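Local coordinates for uncharacterized protein (Corynebacterium diphtheriae, PDB 3LMM) that is functionally uncharacterised but is probably a DNA-binding transcriptional regulator, at residues Ala138-Asp143 and Val159-Trp164; Asn77-Gly82 and Leu148-Gly153. All coordinates share one frame; numbering follows the deposited sequence.

Contact 1 (Ala138-Asp143 and Val159-Trp164); sequences AEPIED and VDRAEW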
loop_
_atom_site.group_PDB
_atom_site.type_symbol
_atom_site.label_atom_id
_atom_site.label_comp_id
_atom_site.label_asym_id
_atom_site.label_seq_id
_atom_site.Cartn_x
_atom_site.Cartn_y
_atom_site.Cartn_z
ATOM N N ALA A 138 -0.607 -3.686 13.412
ATOM C CA ALA A 138 -1.577 -2.804 14.045
ATOM C C ALA A 138 -2.934 -2.920 13.347
ATOM O O ALA A 138 -3.935 -2.371 13.815
ATOM C CB ALA A 138 -1.073 -1.364 14.027
ATOM N N GLU A 139 -2.955 -3.642 12.226
ATOM C CA GLU A 139 -4.180 -3.870 11.442
ATOM C C GLU A 139 -3.982 -5.144 10.637
ATOM O O GLU A 139 -2.848 -5.540 10.376
ATOM C CB GLU A 139 -4.444 -2.707 10.490
ATOM C CG GLU A 139 -3.312 -2.422 9.549
ATOM C CD GLU A 139 -3.542 -1.184 8.715
ATOM O OE1 GLU A 139 -4.383 -1.233 7.794
ATOM O OE2 GLU A 139 -2.882 -0.158 8.987
ATOM N N PRO A 140 -5.076 -5.804 10.238
ATOM C CA PRO A 140 -4.940 -7.038 9.463
ATOM C C PRO A 140 -4.042 -6.928 8.239
ATOM O O PRO A 140 -4.086 -5.951 7.492
ATOM C CB PRO A 140 -6.384 -7.401 9.111
ATOM C CG PRO A 140 -7.117 -6.100 9.218
ATOM C CD PRO A 140 -6.487 -5.447 10.423
ATOM N N ILE A 141 -3.215 -7.950 8.052
ATOM C CA ILE A 141 -2.286 -8.005 6.930
ATOM C C ILE A 141 -2.752 -9.108 5.989
ATOM O O ILE A 141 -2.647 -10.289 6.321
ATOM C CB ILE A 141 -0.845 -8.337 7.409
ATOM C CG1 ILE A 141 -0.408 -7.364 8.519
ATOM C CG2 ILE A 141 0.108 -8.267 6.243
ATOM C CD1 ILE A 141 -0.642 -5.877 8.186
ATOM N N GLU A 142 -3.278 -8.727 4.828
ATOM C CA GLU A 142 -3.745 -9.706 3.850
ATOM C C GLU A 142 -2.560 -10.294 3.099
ATOM O O GLU A 142 -1.605 -9.581 2.800
ATOM C CB GLU A 142 -4.721 -9.046 2.881
ATOM C CG GLU A 142 -6.127 -8.959 3.448
ATOM C CD GLU A 142 -6.912 -7.759 2.940
ATOM O OE1 GLU A 142 -8.136 -7.698 3.217
ATOM O OE2 GLU A 142 -6.306 -6.882 2.278
ATOM N N ASP A 143 -2.609 -11.589 2.798
ATOM C CA ASP A 143 -1.491 -12.216 2.106
ATOM C C ASP A 143 -1.549 -12.067 0.588
ATOM O O ASP A 143 -2.410 -11.380 0.053
ATOM C CB ASP A 143 -1.385 -13.695 2.478
ATOM C CG ASP A 143 -2.600 -14.493 2.068
ATOM O OD1 ASP A 143 -3.345 -14.046 1.176
ATOM O OD2 ASP A 143 -2.805 -15.586 2.635
ATOM N N VAL A 159 -9.459 -15.981 9.501
ATOM C CA VAL A 159 -10.350 -15.291 10.451
ATOM C C VAL A 159 -10.973 -14.027 9.902
ATOM O O VAL A 159 -10.322 -13.277 9.182
ATOM C CB VAL A 159 -9.641 -14.885 11.754
ATOM C CG1 VAL A 159 -9.483 -16.103 12.634
ATOM C CG2 VAL A 159 -8.307 -14.236 11.453
ATOM N N ASP A 160 -12.229 -13.779 10.262
ATOM C CA ASP A 160 -12.905 -12.580 9.786
ATOM C C ASP A 160 -12.464 -11.335 10.560
ATOM O O ASP A 160 -12.000 -11.421 11.704
ATOM C CB ASP A 160 -14.442 -12.753 9.837
ATOM C CG ASP A 160 -14.962 -13.118 11.225
ATOM O OD1 ASP A 160 -14.986 -12.242 12.117
ATOM O OD2 ASP A 160 -15.356 -14.285 11.429
ATOM N N ARG A 161 -12.583 -10.179 9.918
ATOM C CA ARG A 161 -12.197 -8.925 10.549
ATOM C C ARG A 161 -12.884 -8.748 11.898
ATOM O O ARG A 161 -12.282 -8.265 12.861
ATOM C CB ARG A 161 -12.538 -7.747 9.635
ATOM C CG ARG A 161 -11.526 -7.501 8.539
ATOM C CD ARG A 161 -11.833 -6.212 7.815
ATOM N NE ARG A 161 -10.677 -5.736 7.080
ATOM C CZ ARG A 161 -10.116 -6.393 6.075
ATOM N NH1 ARG A 161 -9.056 -5.891 5.464
ATOM N NH2 ARG A 161 -10.617 -7.549 5.678
ATOM N N ALA A 162 -14.152 -9.149 11.947
ATOM C CA ALA A 162 -14.978 -9.059 13.148
ATOM C C ALA A 162 -14.292 -9.660 14.367
ATOM O O ALA A 162 -14.238 -9.032 15.431
ATOM C CB ALA A 162 -16.303 -9.766 12.912
ATOM N N GLU A 163 -13.780 -10.883 14.207
ATOM C CA GLU A 163 -13.096 -11.576 15.294
ATOM C C GLU A 163 -11.708 -10.971 15.462
ATOM O O GLU A 163 -11.307 -10.633 16.570
ATOM C CB GLU A 163 -12.978 -13.087 15.006
ATOM C CG GLU A 163 -12.887 -13.986 16.264
ATOM C CD GLU A 163 -12.597 -15.470 15.939
ATOM O OE1 GLU A 163 -13.172 -16.020 14.965
ATOM O OE2 GLU A 163 -11.809 -16.107 16.679
ATOM N N TRP A 164 -10.985 -10.797 14.363
ATOM C CA TRP A 164 -9.647 -10.244 14.479
ATOM C C TRP A 164 -9.543 -8.990 15.340
ATOM O O TRP A 164 -8.620 -8.860 16.159
ATOM C CB TRP A 164 -9.059 -9.901 13.127
ATOM C CG TRP A 164 -7.600 -9.616 13.250
ATOM C CD1 TRP A 164 -6.599 -10.526 13.242
ATOM C CD2 TRP A 164 -6.978 -8.332 13.419
ATOM N NE1 TRP A 164 -5.388 -9.899 13.386
ATOM C CE2 TRP A 164 -5.591 -8.550 13.497
ATOM C CE3 TRP A 164 -7.459 -7.021 13.505
ATOM C CZ2 TRP A 164 -4.673 -7.510 13.661
ATOM C CZ3 TRP A 164 -6.546 -5.987 13.667
ATOM C CH2 TRP A 164 -5.168 -6.240 13.742
#
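Trp-164 meets Pro-140 because its CG lies anti to the backbone N (chi1 -168°), which carries the indole from the first turn of its helix across to the 138-143 loop. Arg-161, three residues earlier, at the start of the helix, has CG anti to its carbonyl carbon instead and an extended chain as far as NE, so the side chain crosses the proline at about a right angle and brings the guanidinium to Glu-142. Two kinds of contact result, one apolar and one ionic. On the apolar side, Pro-140 CD sits over one face of the indole, 3.7 Å from the centroid of its six-membered ring, a CH-pi contact offset toward the rim, where Pro-140 CD comes 3.3 Å from Trp-164 CZ3. Glu-139 joins through its backbone, its CA lying 3.4 Å from Trp-164 CH2. On the ionic side, Arg-161 NH1 gives a nearly straight bond of 3.0 Å to Glu-142 OE1 (N-H...O 167°), while NH2 adds a weak, longer one to the same oxygen. OE1 lies in the guanidinium plane, yet the donor stands above the carboxylate plane, and the two planes are 64° apart. Neither Arg-161 nor Glu-142 is served by this bridge alone. Arg-161 NE also pairs with Asp-361, and Glu-142 OE2 with Arg-364, so an alternating network of acids and bases probably spreads the charge and fixes the guanidinium's rotation. Both outside partners belong to helix 357-365, against which Glu-139 and Pro-140 also pack. The contact therefore joins the loop between strands 128-134 and 149-151 to the start of helix 161-171, with helix 357-365 packing against both.

Contact 2 (Asn77-Gly82 and Leu148-Gly153); sequences NTPGGG and LRWRVG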
loop_
_atom_site.group_PDB
_atom_site.type_symbol
_atom_site.label_atom_id
_atom_site.label_comp_id
_atom_site.label_asym_id
_atom_site.label_seq_id
_atom_site.Cartn_x
_atom_site.Cartn_y
_atom_site.Cartn_z
ATOM N N ASN A 77 -0.476 -11.280 11.864
ATOM C CA ASN A 77 -1.907 -11.193 12.123
ATOM C C ASN A 77 -2.313 -11.785 13.443
ATOM O O ASN A 77 -3.352 -11.435 13.970
ATOM C CB ASN A 77 -2.719 -11.903 11.048
ATOM C CG ASN A 77 -2.769 -11.139 9.765
ATOM O OD1 ASN A 77 -2.890 -9.916 9.769
ATOM N ND2 ASN A 77 -2.700 -11.852 8.646
ATOM N N THR A 78 -1.539 -12.716 13.972
ATOM C CA THR A 78 -1.932 -13.288 15.250
ATOM C C THR A 78 -1.365 -12.379 16.332
ATOM O O THR A 78 -0.230 -11.912 16.226
ATOM C CB THR A 78 -1.366 -14.689 15.458
ATOM O OG1 THR A 78 -0.326 -14.618 16.430
ATOM C CG2 THR A 78 -0.777 -15.229 14.189
ATOM N N PRO A 79 -2.137 -12.117 17.395
ATOM C CA PRO A 79 -1.572 -11.237 18.422
ATOM C C PRO A 79 -0.276 -11.779 19.036
ATOM O O PRO A 79 -0.110 -12.986 19.217
ATOM C CB PRO A 79 -2.712 -11.114 19.433
ATOM C CG PRO A 79 -3.375 -12.453 19.341
ATOM C CD PRO A 79 -3.413 -12.708 17.844
ATOM N N GLY A 80 0.645 -10.867 19.328
ATOM C CA GLY A 80 1.911 -11.241 19.918
ATOM C C GLY A 80 2.941 -11.579 18.868
ATOM O O GLY A 80 4.111 -11.807 19.179
ATOM N N GLY A 81 2.509 -11.605 17.614
ATOM C CA GLY A 81 3.432 -11.940 16.552
ATOM C C GLY A 81 4.189 -13.196 16.925
ATOM O O GLY A 81 3.743 -13.966 17.780
ATOM N N GLY A 82 5.339 -13.401 16.294
ATOM C CA GLY A 82 6.139 -14.576 16.578
ATOM C C GLY A 82 7.408 -14.600 15.753
ATOM O O GLY A 82 7.756 -13.612 15.094
ATOM N N LEU A 148 -6.796 -13.328 4.974
ATOM C CA LEU A 148 -6.491 -12.833 6.296
ATOM C C LEU A 148 -6.596 -13.988 7.290
ATOM O O LEU A 148 -7.683 -14.316 7.756
ATOM C CB LEU A 148 -7.489 -11.734 6.652
ATOM C CG LEU A 148 -7.498 -11.294 8.111
ATOM C CD1 LEU A 148 -6.089 -10.901 8.505
ATOM C CD2 LEU A 148 -8.459 -10.130 8.301
ATOM N N ARG A 149 -5.467 -14.615 7.598
ATOM C CA ARG A 149 -5.454 -15.726 8.531
ATOM C C ARG A 149 -4.349 -15.543 9.570
ATOM O O ARG A 149 -3.411 -14.777 9.369
ATOM C CB ARG A 149 -5.294 -17.052 7.765
ATOM C CG ARG A 149 -4.503 -16.954 6.465
ATOM C CD ARG A 149 -5.061 -17.900 5.396
ATOM N NE ARG A 149 -4.690 -19.295 5.604
ATOM C CZ ARG A 149 -5.365 -20.337 5.120
ATOM N NH1 ARG A 149 -4.948 -21.576 5.359
ATOM N NH2 ARG A 149 -6.473 -20.149 4.413
ATOM N N TRP A 150 -4.476 -16.237 10.694
ATOM C CA TRP A 150 -3.487 -16.134 11.757
ATOM C C TRP A 150 -3.076 -17.493 12.311
ATOM O O TRP A 150 -3.832 -18.448 12.224
ATOM C CB TRP A 150 -4.038 -15.269 12.881
ATOM C CG TRP A 150 -5.333 -15.749 13.461
ATOM C CD1 TRP A 150 -6.033 -16.886 13.140
ATOM C CD2 TRP A 150 -6.093 -15.087 14.473
ATOM N NE1 TRP A 150 -7.187 -16.966 13.897
ATOM C CE2 TRP A 150 -7.245 -15.875 14.722
ATOM C CE3 TRP A 150 -5.915 -13.902 15.191
ATOM C CZ2 TRP A 150 -8.205 -15.516 15.660
ATOM C CZ3 TRP A 150 -6.871 -13.542 16.125
ATOM C CH2 TRP A 150 -8.008 -14.351 16.351
ATOM N N ARG A 151 -1.882 -17.568 12.891
ATOM C CA ARG A 151 -1.361 -18.804 13.479
ATOM C C ARG A 151 -2.246 -19.434 14.559
ATOM O O ARG A 151 -2.718 -18.750 15.469
ATOM C CB ARG A 151 0.016 -18.536 14.096
ATOM C CG ARG A 151 1.210 -18.838 13.215
ATOM C CD ARG A 151 1.262 -20.308 12.841
ATOM N NE ARG A 151 2.611 -20.883 12.895
ATOM C CZ ARG A 151 3.150 -21.446 13.978
ATOM N NH1 ARG A 151 2.464 -21.510 15.114
ATOM N NH2 ARG A 151 4.363 -21.986 13.918
ATOM N N VAL A 152 -2.494 -20.734 14.453
ATOM C CA VAL A 152 -3.250 -21.383 15.516
ATOM C C VAL A 152 -2.327 -22.424 16.155
ATOM O O VAL A 152 -1.578 -22.115 17.086
ATOM C CB VAL A 152 -4.558 -22.051 15.038
ATOM C CG1 VAL A 152 -5.241 -22.730 16.218
ATOM C CG2 VAL A 152 -5.505 -20.997 14.479
ATOM N N GLY A 153 -2.358 -23.658 15.682
ATOM C CA GLY A 153 -1.464 -24.624 16.282
ATOM C C GLY A 153 -0.146 -24.350 15.609
ATOM O O GLY A 153 0.458 -23.294 15.808
#
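Asn-77 and Thr-78, where helix 62-77 ends, run beside the short strand 149-151, whose backbone bonding is sparse, with the CA atoms of Thr-78 and Trp-150 4.8 Å apart, before a type II turn from Thr-78 to Gly-81 leads the chain away. The one hydrogen bond across is made by a side chain: Asn-77 ND2 donates to Arg-149 O at 3.1 Å, tilted 29° from the carbonyl plane. Asn-77 CG lies anti to its carbonyl carbon (chi1 -74°), a setting that turns the amide toward the strand. The amide also meets Leu-148, whose CD1 is 3.5 Å from Asn-77 ND2. The carbonyl end of the Asn-77 amide is held too, since OD1 accepts from Ile-141 N; bonds at both ends should fix the flip of the amide. Trp-150 rises beside the turn, its CE3 3.8 Å from Pro-79 CD, while Asn-77 O lies near the plane of the indole, at its edge. Thr-78 faces Trp-150, though the exact position of its methyl is doubtful. Arg-151 bends away to pair with Asp-41, a ligand of the cobalt ion, and probably helps position that acid. Strand 149-151 forms a two-stranded antiparallel sheet with 156-158; it passes the C-terminal end of helix 62-77, whose following turn leads into strand 82-86, while helix 161-171 flanks Pro-79 and Trp-150.

Overall arrangement
Asn-77 ties the two contacts together: besides the bond to Ile-141 already made, its backbone O accepts from Trp-164 NE1, so the end of helix 62-77 in contact 2 holds both segments of contact 1. Leu-148 also packs against Pro-140, and the centres lie about 10 Å apart. Both contacts are partly buried; contact 2 is somewhat the more buried, whereas contact 1 reaches the surface at Ala-138. Their chemistry differs with their place. Contact 1, which faces helix 357-365, relies on a salt bridge and a CH-pi contact; contact 2, nearer the cobalt site, relies on a neutral amide and apolar packing beside a short strand. Their segments alternate along the chain.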